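PDB 3I57: mucus binding protein from Lactobacillus reuteri, which is a peptidoglycan-anchored cell-surface protein that probably acts as a mucus adhesin, the fragment here being one type 2 repeat, a kind of repeat found also to bind immunoglobulins. Local coordinates for residues Val6-Gly11 with Tyr69-Lys74; Lys74-Asn79 with Leu126-Gly131; Val100-Ala105 with Leu177-Thr182; Val118-Asn123 with Trp138-Gln143. All blocks are in the same frame, centred on the assembly; numbering follows the deposited sequence.

Contact 1: Val6-Gly11 with Tyr69-Lys74; sequences VQYIDG and YTVIFK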
# COMPACT_ATOMS: atom_id res chain seq x y z
N VAL A 6 -2.33 -19.78 27.22
CA VAL A 6 -1.47 -18.72 26.70
C VAL A 6 -2.04 -18.28 25.37
O VAL A 6 -2.19 -19.08 24.46
CB VAL A 6 -0.03 -19.22 26.49
CG1 VAL A 6 0.83 -18.07 25.98
CG2 VAL A 6 0.51 -19.79 27.79
N GLN A 7 -2.36 -16.99 25.27
CA GLN A 7 -3.16 -16.53 24.13
C GLN A 7 -2.30 -15.64 23.26
O GLN A 7 -1.80 -14.62 23.72
CB GLN A 7 -4.41 -15.77 24.63
CG GLN A 7 -5.32 -16.71 25.46
CD GLN A 7 -6.35 -15.96 26.29
OE1 GLN A 7 -7.56 -16.30 26.31
NE2 GLN A 7 -5.89 -14.96 26.97
N TYR A 8 -2.16 -16.02 22.00
CA TYR A 8 -1.39 -15.24 21.02
C TYR A 8 -2.33 -14.28 20.28
O TYR A 8 -3.31 -14.72 19.66
CB TYR A 8 -0.65 -16.19 20.07
CG TYR A 8 0.45 -16.92 20.77
CD1 TYR A 8 0.16 -18.06 21.52
CD2 TYR A 8 1.75 -16.43 20.79
CE1 TYR A 8 1.14 -18.72 22.21
CE2 TYR A 8 2.76 -17.10 21.49
CZ TYR A 8 2.43 -18.24 22.21
OH TYR A 8 3.39 -18.94 22.91
N ILE A 9 -2.05 -12.98 20.36
CA ILE A 9 -3.02 -11.96 19.96
C ILE A 9 -2.47 -11.00 18.90
O ILE A 9 -1.34 -10.55 19.05
CB ILE A 9 -3.41 -11.07 21.16
CG1 ILE A 9 -4.02 -11.91 22.30
CG2 ILE A 9 -4.42 -9.99 20.74
CD1 ILE A 9 -5.06 -12.82 21.82
N ASP A 10 -3.27 -10.67 17.88
CA ASP A 10 -2.94 -9.54 16.98
C ASP A 10 -3.54 -8.29 17.62
O ASP A 10 -4.77 -8.12 17.66
CB ASP A 10 -3.51 -9.73 15.58
CG ASP A 10 -3.26 -8.53 14.66
OD1 ASP A 10 -3.01 -7.42 15.14
OD2 ASP A 10 -3.32 -8.71 13.43
N GLY A 11 -2.66 -7.47 18.18
CA GLY A 11 -3.10 -6.29 18.92
C GLY A 11 -3.49 -5.13 18.03
O GLY A 11 -3.95 -4.09 18.53
N TYR A 69 -2.55 -15.82 30.06
CA TYR A 69 -1.48 -14.89 29.74
C TYR A 69 -1.49 -14.61 28.26
O TYR A 69 -1.52 -15.55 27.46
CB TYR A 69 -0.12 -15.50 30.09
CG TYR A 69 -0.07 -15.93 31.52
CD1 TYR A 69 0.12 -14.99 32.53
CD2 TYR A 69 -0.29 -17.26 31.88
CE1 TYR A 69 0.14 -15.36 33.85
CE2 TYR A 69 -0.25 -17.64 33.21
CZ TYR A 69 -0.04 -16.69 34.18
OH TYR A 69 -0.01 -17.08 35.50
N THR A 70 -1.46 -13.33 27.90
CA THR A 70 -1.45 -12.94 26.48
C THR A 70 -0.04 -12.67 25.94
O THR A 70 0.89 -12.26 26.68
CB THR A 70 -2.36 -11.72 26.23
OG1 THR A 70 -1.92 -10.63 27.05
CG2 THR A 70 -3.83 -12.03 26.57
N VAL A 71 0.15 -12.96 24.65
CA VAL A 71 1.36 -12.60 23.95
C VAL A 71 0.86 -11.75 22.79
O VAL A 71 0.16 -12.24 21.91
CB VAL A 71 2.14 -13.84 23.40
CG1 VAL A 71 3.40 -13.39 22.68
CG2 VAL A 71 2.56 -14.77 24.54
N ILE A 72 1.21 -10.48 22.81
CA ILE A 72 0.53 -9.54 21.93
C ILE A 72 1.51 -9.10 20.86
O ILE A 72 2.65 -8.77 21.17
CB ILE A 72 -0.02 -8.30 22.71
CG1 ILE A 72 -1.09 -8.72 23.72
CG2 ILE A 72 -0.66 -7.27 21.75
CD1 ILE A 72 -1.48 -7.61 24.72
N PHE A 73 1.06 -9.11 19.61
CA PHE A 73 1.89 -8.67 18.50
C PHE A 73 1.32 -7.46 17.79
O PHE A 73 0.11 -7.23 17.80
CB PHE A 73 1.97 -9.78 17.45
CG PHE A 73 2.54 -11.06 17.97
CD1 PHE A 73 3.88 -11.34 17.81
CD2 PHE A 73 1.74 -11.97 18.62
CE1 PHE A 73 4.42 -12.55 18.29
CE2 PHE A 73 2.27 -13.18 19.13
CZ PHE A 73 3.61 -13.45 18.95
N LYS A 74 2.19 -6.72 17.11
CA LYS A 74 1.74 -5.77 16.11
C LYS A 74 2.18 -6.27 14.74
O LYS A 74 2.82 -7.32 14.62
CB LYS A 74 2.30 -4.36 16.40
CG LYS A 74 1.87 -3.79 17.72
CD LYS A 74 2.54 -2.41 17.94
CE LYS A 74 1.78 -1.57 18.96
NZ LYS A 74 0.33 -1.55 18.63

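Contact 2: Lys74-Asn79 with Leu126-Gly131; sequences KHHREN and LDDVTG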
# COMPACT_ATOMS: atom_id res chain seq x y z
N LYS A 74 2.19 -6.72 17.11
CA LYS A 74 1.74 -5.77 16.11
C LYS A 74 2.18 -6.27 14.74
O LYS A 74 2.82 -7.32 14.62
CB LYS A 74 2.30 -4.36 16.40
CG LYS A 74 1.87 -3.79 17.72
CD LYS A 74 2.54 -2.41 17.94
CE LYS A 74 1.78 -1.57 18.96
NZ LYS A 74 0.33 -1.55 18.63
N HIS A 75 1.85 -5.52 13.68
CA HIS A 75 2.28 -5.96 12.34
C HIS A 75 3.65 -5.34 12.04
O HIS A 75 3.80 -4.12 12.19
CB HIS A 75 1.29 -5.47 11.28
CG HIS A 75 -0.08 -6.05 11.40
ND1 HIS A 75 -1.00 -5.97 10.37
CD2 HIS A 75 -0.68 -6.74 12.39
CE1 HIS A 75 -2.12 -6.57 10.75
NE2 HIS A 75 -1.95 -7.04 11.97
N HIS A 76 4.63 -6.15 11.67
CA HIS A 76 5.91 -5.62 11.24
C HIS A 76 5.75 -4.85 9.92
O HIS A 76 5.05 -5.30 9.00
CB HIS A 76 6.97 -6.72 11.10
CG HIS A 76 8.31 -6.17 10.74
ND1 HIS A 76 9.05 -5.41 11.62
CD2 HIS A 76 8.96 -6.12 9.56
CE1 HIS A 76 10.14 -4.99 11.01
NE2 HIS A 76 10.12 -5.41 9.76
N ARG A 77 6.37 -3.68 9.83
CA ARG A 77 6.33 -2.86 8.62
C ARG A 77 7.71 -2.53 8.10
O ARG A 77 8.68 -2.48 8.87
CB ARG A 77 5.54 -1.57 8.89
CG ARG A 77 4.03 -1.85 9.10
CD ARG A 77 3.21 -0.62 9.45
NE ARG A 77 1.79 -0.99 9.45
CZ ARG A 77 1.18 -1.54 10.49
NH1 ARG A 77 1.85 -1.77 11.61
NH2 ARG A 77 -0.11 -1.86 10.41
N GLU A 78 7.80 -2.31 6.80
CA GLU A 78 9.05 -1.91 6.17
C GLU A 78 8.74 -0.92 5.05
O GLU A 78 7.77 -1.08 4.31
CB GLU A 78 9.80 -3.12 5.63
CG GLU A 78 8.98 -4.00 4.69
CD GLU A 78 9.76 -5.19 4.13
OE1 GLU A 78 9.90 -6.19 4.88
OE2 GLU A 78 10.22 -5.13 2.96
N ASN A 79 9.57 0.10 4.93
CA ASN A 79 9.39 1.05 3.86
C ASN A 79 9.76 0.41 2.53
O ASN A 79 10.80 -0.27 2.42
CB ASN A 79 10.27 2.28 4.06
CG ASN A 79 10.05 2.95 5.39
OD1 ASN A 79 8.92 3.14 5.83
ND2 ASN A 79 11.15 3.35 6.04
N LEU A 126 5.05 -1.35 3.64
CA LEU A 126 4.50 -2.67 3.48
C LEU A 126 4.22 -3.25 4.86
O LEU A 126 5.02 -3.12 5.78
CB LEU A 126 5.49 -3.57 2.74
CG LEU A 126 5.18 -5.06 2.79
CD1 LEU A 126 3.96 -5.38 1.94
CD2 LEU A 126 6.45 -5.83 2.36
N ASP A 127 3.03 -3.81 5.00
CA ASP A 127 2.63 -4.53 6.21
C ASP A 127 2.96 -5.98 5.94
O ASP A 127 2.36 -6.61 5.08
CB ASP A 127 1.13 -4.33 6.39
CG ASP A 127 0.55 -5.07 7.62
OD1 ASP A 127 1.07 -6.14 7.97
OD2 ASP A 127 -0.44 -4.58 8.20
N ASP A 128 3.95 -6.51 6.66
CA ASP A 128 4.41 -7.85 6.46
C ASP A 128 3.36 -8.92 6.79
O ASP A 128 3.48 -10.05 6.30
CB ASP A 128 5.66 -8.10 7.30
CG ASP A 128 6.92 -7.54 6.67
OD1 ASP A 128 6.96 -7.21 5.45
OD2 ASP A 128 7.91 -7.45 7.43
N VAL A 129 2.36 -8.59 7.61
CA VAL A 129 1.33 -9.60 7.96
C VAL A 129 0.34 -9.79 6.82
O VAL A 129 -0.04 -10.92 6.48
CB VAL A 129 0.54 -9.22 9.21
CG1 VAL A 129 -0.70 -10.13 9.34
CG2 VAL A 129 1.44 -9.34 10.45
N THR A 130 -0.09 -8.67 6.23
CA THR A 130 -1.11 -8.69 5.19
C THR A 130 -0.54 -8.72 3.76
O THR A 130 -1.26 -9.09 2.83
CB THR A 130 -2.05 -7.50 5.32
OG1 THR A 130 -1.31 -6.30 5.11
CG2 THR A 130 -2.69 -7.46 6.74
N GLY A 131 0.72 -8.34 3.58
CA GLY A 131 1.26 -8.17 2.22
C GLY A 131 0.83 -6.91 1.48
O GLY A 131 1.20 -6.68 0.33
O HOH W 1 -1.02 -1.27 7.75

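Contact 3: Val100-Ala105 with Leu177-Thr182; sequences VHYKYA and LTVIYT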
# COMPACT_ATOMS: atom_id res chain seq x y z
N VAL A 100 -3.98 15.25 -27.90
CA VAL A 100 -4.26 16.44 -28.68
C VAL A 100 -4.90 16.06 -30.00
O VAL A 100 -4.33 15.28 -30.79
CB VAL A 100 -3.00 17.24 -28.97
CG1 VAL A 100 -3.35 18.52 -29.79
CG2 VAL A 100 -2.25 17.57 -27.66
N HIS A 101 -6.10 16.58 -30.21
CA HIS A 101 -6.83 16.42 -31.45
C HIS A 101 -6.50 17.59 -32.38
O HIS A 101 -6.17 18.70 -31.94
CB HIS A 101 -8.35 16.42 -31.19
CG HIS A 101 -8.81 15.36 -30.25
ND1 HIS A 101 -8.55 14.02 -30.44
CD2 HIS A 101 -9.58 15.43 -29.13
CE1 HIS A 101 -9.13 13.31 -29.48
NE2 HIS A 101 -9.74 14.15 -28.66
N TYR A 102 -6.66 17.34 -33.69
CA TYR A 102 -6.38 18.37 -34.71
C TYR A 102 -7.56 18.43 -35.64
O TYR A 102 -7.89 17.44 -36.30
CB TYR A 102 -5.08 18.09 -35.49
CG TYR A 102 -3.87 17.99 -34.61
CD1 TYR A 102 -3.32 19.13 -34.00
CD2 TYR A 102 -3.31 16.75 -34.32
CE1 TYR A 102 -2.22 19.03 -33.15
CE2 TYR A 102 -2.23 16.62 -33.48
CZ TYR A 102 -1.68 17.75 -32.91
OH TYR A 102 -0.60 17.57 -32.05
N LYS A 103 -8.21 19.59 -35.67
CA LYS A 103 -9.50 19.74 -36.36
C LYS A 103 -9.60 21.04 -37.14
O LYS A 103 -8.91 22.01 -36.84
CB LYS A 103 -10.65 19.70 -35.35
CG LYS A 103 -10.77 18.36 -34.56
CD LYS A 103 -11.89 18.40 -33.51
CE LYS A 103 -12.04 17.05 -32.78
NZ LYS A 103 -13.32 17.00 -31.96
N TYR A 104 -10.49 21.08 -38.13
CA TYR A 104 -10.82 22.33 -38.77
C TYR A 104 -11.96 22.95 -37.94
O TYR A 104 -12.39 22.34 -36.98
CB TYR A 104 -11.19 22.08 -40.24
CG TYR A 104 -10.04 21.56 -41.08
CD1 TYR A 104 -9.03 22.40 -41.48
CD2 TYR A 104 -9.97 20.22 -41.47
CE1 TYR A 104 -7.99 21.95 -42.24
CE2 TYR A 104 -8.93 19.75 -42.24
CZ TYR A 104 -7.94 20.63 -42.63
OH TYR A 104 -6.88 20.21 -43.38
N ALA A 105 -12.45 24.14 -38.29
CA ALA A 105 -13.49 24.80 -37.47
C ALA A 105 -14.81 24.05 -37.29
O ALA A 105 -15.50 24.26 -36.30
CB ALA A 105 -13.75 26.21 -37.96
N LEU A 177 -7.31 17.87 -25.52
CA LEU A 177 -7.57 19.22 -26.00
C LEU A 177 -7.52 19.22 -27.50
O LEU A 177 -7.06 18.27 -28.08
CB LEU A 177 -6.56 20.21 -25.41
CG LEU A 177 -5.10 20.02 -25.79
CD1 LEU A 177 -4.68 20.96 -26.93
CD2 LEU A 177 -4.18 20.27 -24.58
N THR A 178 -8.05 20.28 -28.11
CA THR A 178 -8.12 20.35 -29.56
C THR A 178 -7.42 21.60 -30.07
O THR A 178 -7.68 22.69 -29.59
CB THR A 178 -9.58 20.41 -30.04
OG1 THR A 178 -10.28 19.25 -29.58
CG2 THR A 178 -9.62 20.43 -31.59
N VAL A 179 -6.53 21.40 -31.02
CA VAL A 179 -5.89 22.44 -31.81
C VAL A 179 -6.78 22.60 -33.07
O VAL A 179 -7.18 21.60 -33.67
CB VAL A 179 -4.46 22.01 -32.15
CG1 VAL A 179 -3.84 22.86 -33.26
CG2 VAL A 179 -3.57 22.10 -30.87
N ILE A 180 -7.11 23.85 -33.44
CA ILE A 180 -8.02 24.15 -34.56
C ILE A 180 -7.21 24.82 -35.67
O ILE A 180 -6.39 25.69 -35.38
CB ILE A 180 -9.12 25.16 -34.13
CG1 ILE A 180 -10.09 24.51 -33.15
CG2 ILE A 180 -9.90 25.68 -35.35
CD1 ILE A 180 -11.10 25.44 -32.59
N TYR A 181 -7.43 24.40 -36.92
CA TYR A 181 -6.70 24.94 -38.06
C TYR A 181 -7.59 25.91 -38.82
O TYR A 181 -8.72 25.57 -39.19
CB TYR A 181 -6.21 23.84 -39.03
CG TYR A 181 -5.00 23.11 -38.53
CD1 TYR A 181 -5.12 22.08 -37.59
CD2 TYR A 181 -3.73 23.50 -38.92
CE1 TYR A 181 -4.01 21.45 -37.09
CE2 TYR A 181 -2.61 22.86 -38.44
CZ TYR A 181 -2.75 21.84 -37.51
OH TYR A 181 -1.63 21.23 -37.04
N THR A 182 -7.06 27.11 -39.03
CA THR A 182 -7.80 28.18 -39.68
C THR A 182 -7.13 28.51 -41.01
O THR A 182 -5.91 28.55 -41.12
CB THR A 182 -7.85 29.43 -38.78
OG1 THR A 182 -8.63 29.13 -37.60
CG2 THR A 182 -8.49 30.60 -39.51

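Contact 4: Val118-Asn123 with Trp138-Gln143; sequences VTFTRN and WNEASQ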
# COMPACT_ATOMS: atom_id res chain seq x y z
N VAL A 118 2.97 11.04 -18.87
CA VAL A 118 3.75 11.33 -17.70
C VAL A 118 3.49 10.23 -16.67
O VAL A 118 2.43 9.55 -16.68
CB VAL A 118 3.44 12.72 -17.04
CG1 VAL A 118 3.78 13.91 -18.00
CG2 VAL A 118 1.99 12.79 -16.58
N THR A 119 4.49 10.00 -15.82
CA THR A 119 4.39 8.97 -14.80
C THR A 119 4.68 9.55 -13.44
O THR A 119 5.64 10.33 -13.28
CB THR A 119 5.42 7.84 -15.11
OG1 THR A 119 5.01 7.19 -16.33
CG2 THR A 119 5.48 6.83 -13.98
N PHE A 120 3.84 9.23 -12.45
CA PHE A 120 4.07 9.65 -11.07
C PHE A 120 4.46 8.46 -10.23
O PHE A 120 4.12 7.33 -10.59
CB PHE A 120 2.79 10.21 -10.45
CG PHE A 120 2.33 11.46 -11.11
CD1 PHE A 120 2.69 12.69 -10.58
CD2 PHE A 120 1.59 11.41 -12.28
CE1 PHE A 120 2.29 13.86 -11.21
CE2 PHE A 120 1.15 12.58 -12.91
CZ PHE A 120 1.51 13.80 -12.39
N THR A 121 5.19 8.70 -9.15
CA THR A 121 5.60 7.62 -8.26
C THR A 121 5.25 7.96 -6.82
O THR A 121 5.09 9.13 -6.47
CB THR A 121 7.14 7.35 -8.31
OG1 THR A 121 7.86 8.46 -7.74
CG2 THR A 121 7.59 7.13 -9.71
N ARG A 122 5.13 6.93 -6.01
CA ARG A 122 4.88 7.13 -4.57
C ARG A 122 5.53 5.98 -3.82
O ARG A 122 5.50 4.82 -4.29
CB ARG A 122 3.37 7.25 -4.29
CG ARG A 122 2.54 6.00 -4.66
CD ARG A 122 1.05 6.26 -4.51
NE ARG A 122 0.26 5.11 -4.97
CZ ARG A 122 -1.06 5.02 -4.83
NH1 ARG A 122 -1.73 5.99 -4.22
NH2 ARG A 122 -1.70 3.95 -5.28
N ASN A 123 6.17 6.30 -2.69
CA ASN A 123 6.71 5.27 -1.83
C ASN A 123 5.62 4.78 -0.92
O ASN A 123 4.58 5.39 -0.84
CB ASN A 123 7.88 5.80 -1.00
CG ASN A 123 9.12 5.90 -1.83
OD1 ASN A 123 10.09 5.16 -1.64
ND2 ASN A 123 9.07 6.76 -2.81
N TRP A 138 1.90 11.06 -3.56
CA TRP A 138 2.66 11.09 -4.82
C TRP A 138 3.90 11.96 -4.66
O TRP A 138 3.84 13.08 -4.10
CB TRP A 138 1.78 11.60 -5.97
CG TRP A 138 0.64 10.65 -6.31
CD1 TRP A 138 -0.71 10.85 -6.06
CD2 TRP A 138 0.74 9.35 -6.91
NE1 TRP A 138 -1.42 9.77 -6.51
CE2 TRP A 138 -0.56 8.84 -7.03
CE3 TRP A 138 1.82 8.58 -7.37
CZ2 TRP A 138 -0.83 7.58 -7.59
CZ3 TRP A 138 1.56 7.32 -7.91
CH2 TRP A 138 0.24 6.85 -8.03
N ASN A 139 5.04 11.44 -5.10
CA ASN A 139 6.31 12.12 -4.88
C ASN A 139 6.44 13.41 -5.69
O ASN A 139 7.12 14.35 -5.27
CB ASN A 139 7.48 11.21 -5.24
CG ASN A 139 7.65 10.05 -4.29
OD1 ASN A 139 7.89 8.90 -4.71
ND2 ASN A 139 7.51 10.32 -3.00
N GLU A 140 5.82 13.44 -6.87
CA GLU A 140 5.93 14.62 -7.75
C GLU A 140 4.60 15.38 -7.74
O GLU A 140 3.56 14.78 -7.98
CB GLU A 140 6.30 14.18 -9.17
CG GLU A 140 7.46 13.18 -9.28
CD GLU A 140 7.04 11.72 -9.05
OE1 GLU A 140 5.82 11.44 -8.91
OE2 GLU A 140 7.93 10.86 -9.04
N ALA A 141 4.61 16.68 -7.47
CA ALA A 141 3.34 17.40 -7.34
C ALA A 141 2.75 17.59 -8.73
O ALA A 141 1.52 17.65 -8.90
CB ALA A 141 3.51 18.76 -6.64
N SER A 142 3.63 17.68 -9.71
CA SER A 142 3.17 17.65 -11.11
C SER A 142 4.24 17.17 -12.07
O SER A 142 5.43 17.17 -11.74
CB SER A 142 2.62 19.01 -11.53
OG SER A 142 3.63 19.98 -11.50
N GLN A 143 3.82 16.73 -13.25
CA GLN A 143 4.77 16.33 -14.28
C GLN A 143 4.38 16.96 -15.61
O GLN A 143 3.19 17.05 -15.94
CB GLN A 143 4.79 14.80 -14.45
CG GLN A 143 5.37 14.02 -13.25
CD GLN A 143 6.90 14.13 -13.18
OE1 GLN A 143 7.45 15.10 -12.63
NE2 GLN A 143 7.59 13.16 -13.77

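Contact 1: Val6-Gly11 with Tyr69-Lys74
Y8 and V71 are paired across two parallel strands, the valine packing obliquely along the CD2-CE2 side of the tyrosine ring. From CB outward V71 is spent on that ring: CB sits 3.7 Å from CD2 of Y8, CG1 touches both CD2 and CE2, and CG2 approaches off-centre in a CH-pi contact. With CG1 anti to the backbone N (chi1 of V71 -180°), CG2 is left anti to the carbonyl carbon, where it also touches V6, 4.0 Å from its CG1. The Y8 ring is met at its edge by F73, whose CE2 comes to 3.7 Å from CD2 of Y8, and its hydroxyl is hydrogen-bonded to Y32. Helix 35-43 covers this largely apolar face through I38, which touches V71 and F73. On the other face I9 and I72 pack on each other, CB to CG1 at 4.2 Å, and on M16 and F49 respectively, while Q7 is paired with T70, polar residues suited to a partly exposed surface. Five backbone bonds join the strands, V71 N to Q7 O at 2.7 Å among them. Parallel first and last strands of a domain, side by side beneath a helix, are the signature of the ubiquitin-like beta-grasp fold.

Contact 2: Lys74-Asn79 with Leu126-Gly131
The H75 imidazole has V129 over one face and the D127 carboxylate at its edge. V129 CB stands 3.8 Å above the ring plane, offset toward the rim, a CH-pi contact. At the edge H75 ND1 donates to the syn lone pair of D127 OD2, 2.6 Å away and 4° from the ring plane, although ring and carboxylate are turned 63° apart. NE2 of the same ring bonds D10, so H75 lies between two carboxylates, which would probably favour its protonated form. The R77 guanidinium meets D127 by charge alone: OD2 lies well out of its plane, 3.5 Å from NH2, while a water at the guanidinium edge takes a bond from NH2, which also forms a salt bridge with E12. Here strands 67-80 and 112-127 of the mixed sheet run antiparallel, E78 and L126 being a hydrogen-bonded pair. From D127 the chain turns away in an Asx turn: D127 OD1 accepts from V129 N at 2.8 Å and, from above the carboxylate plane, from T130 N. An aspartate suits this place, one oxygen holding the turn and the other the histidine. D128 N bonds H76 O at 2.9 Å.

Contact 3: Val100-Ala105 with Leu177-Thr182
V179 lies between V100 and Y102 on the tight side of this parallel strand pair, and Y181 packs on Y102. The CB of V179 is 3.6 Å from CD1 of Y102, with CG1 at the edge of that ring, and its CG2 reaches V100 CG1 at 3.7 Å. Y102 takes its place because its CG stands anti to the carbonyl carbon (chi1 -58°), which makes the ring run alongside V179. Farther along, Y181 comes up with CE1 3.9 Å from Y102 CB, and K103 O lies at the edge of the Y181 ring; the hydroxyl of Y181 is hydrogen-bonded to the carbonyl O of P151. Replacing Y102 with an alanine would probably open a gap beside V179 and leave CB and CG1 of that valine without their aromatic neighbour. The backbones are joined by four bonds, from H101 N to L177 O at 2.9 Å through to Y181 N to K103 O at 2.8 Å. Strands 93-104 and 176-183 thus stand as the parallel pair of the second, Muc B2-like domain, which belongs to the ubiquitin clan. The other face is looser, mostly polar and nearer solvent. There the extended K103 chain crosses T178, CD resting 3.6 Å from its CG2, so the lysine covers a methyl with its aliphatic part. H101 has T178 OG1 at its ring edge, while its ND1 bonds D113. I180 is exposed and touches the other segment chiefly with CG2.

Contact 4: Val118-Asn123 with Trp138-Gln143
R122 lies flat on W138 where strand 112-127 meets the loop leading into strand 142-144, within the Muc B2-like domain of the ubiquitin clan. Guanidinium and indole planes are only 4° apart and their centres 4.3 Å, a cation-pi stack in which a broad aromatic surface suits both the charge and the methylenes of arginine. The side chain runs extended from CG to NE over the six-membered ring: CD is 3.5 Å from the centroid of that ring and NE 3.5 Å from W138 CH2. R122 NH2 is also bonded to the carbonyl of K91, which helps to fix the direction of the guanidinium. F120 comes up to the indole too, its CB 3.6 Å from W138 CE3. A leucine in place of W138 would probably leave the R122 guanidinium without the flat surface it stacks on and so freer to turn. The F120 ring is met over one face by Q143 CG, the two chains running antiparallel to one another, while S142 CA lies at its edge; V118 and Q143 also pack, CB against CB. Between these packed pairs, polar groups hold T121. E140, bent at chi2 (82°), turns its carboxylate back to the strand, where OE1 receives T121 N at 2.8 Å through its syn lone pair. An acidic residue suits the spot, since its second oxygen, OE2, lies 2.7 Å from T121 OG1, with N139 OD1 also near that hydroxyl. The N139 side chain lies across T121; separately, N139 N donates to T121 O at 2.7 Å in an almost straight bond of 176°.

How the contacts relate
The four contacts are strung along an elongated chain whose two domains, both of the ubiquitin clan, share one mixed sheet. Contact 1 lies in the first domain and contact 3 in the second, their centres about 66 Å apart on opposite sides of the chain's centre; each joins a parallel strand pair. Contact 2 follows contact 1 directly on strand 67-80, sharing K74, with centres about 17 Å apart, and the two touch. It pairs that strand with strand 112-127 of the second domain, whose end reaches strand 67-80 and which also carries contact 4, about 24 Å from contact 2. Contact 4 is nested within the loop closed by contact 3. Long strands thus link the domains, consistent with a rod-like repeat.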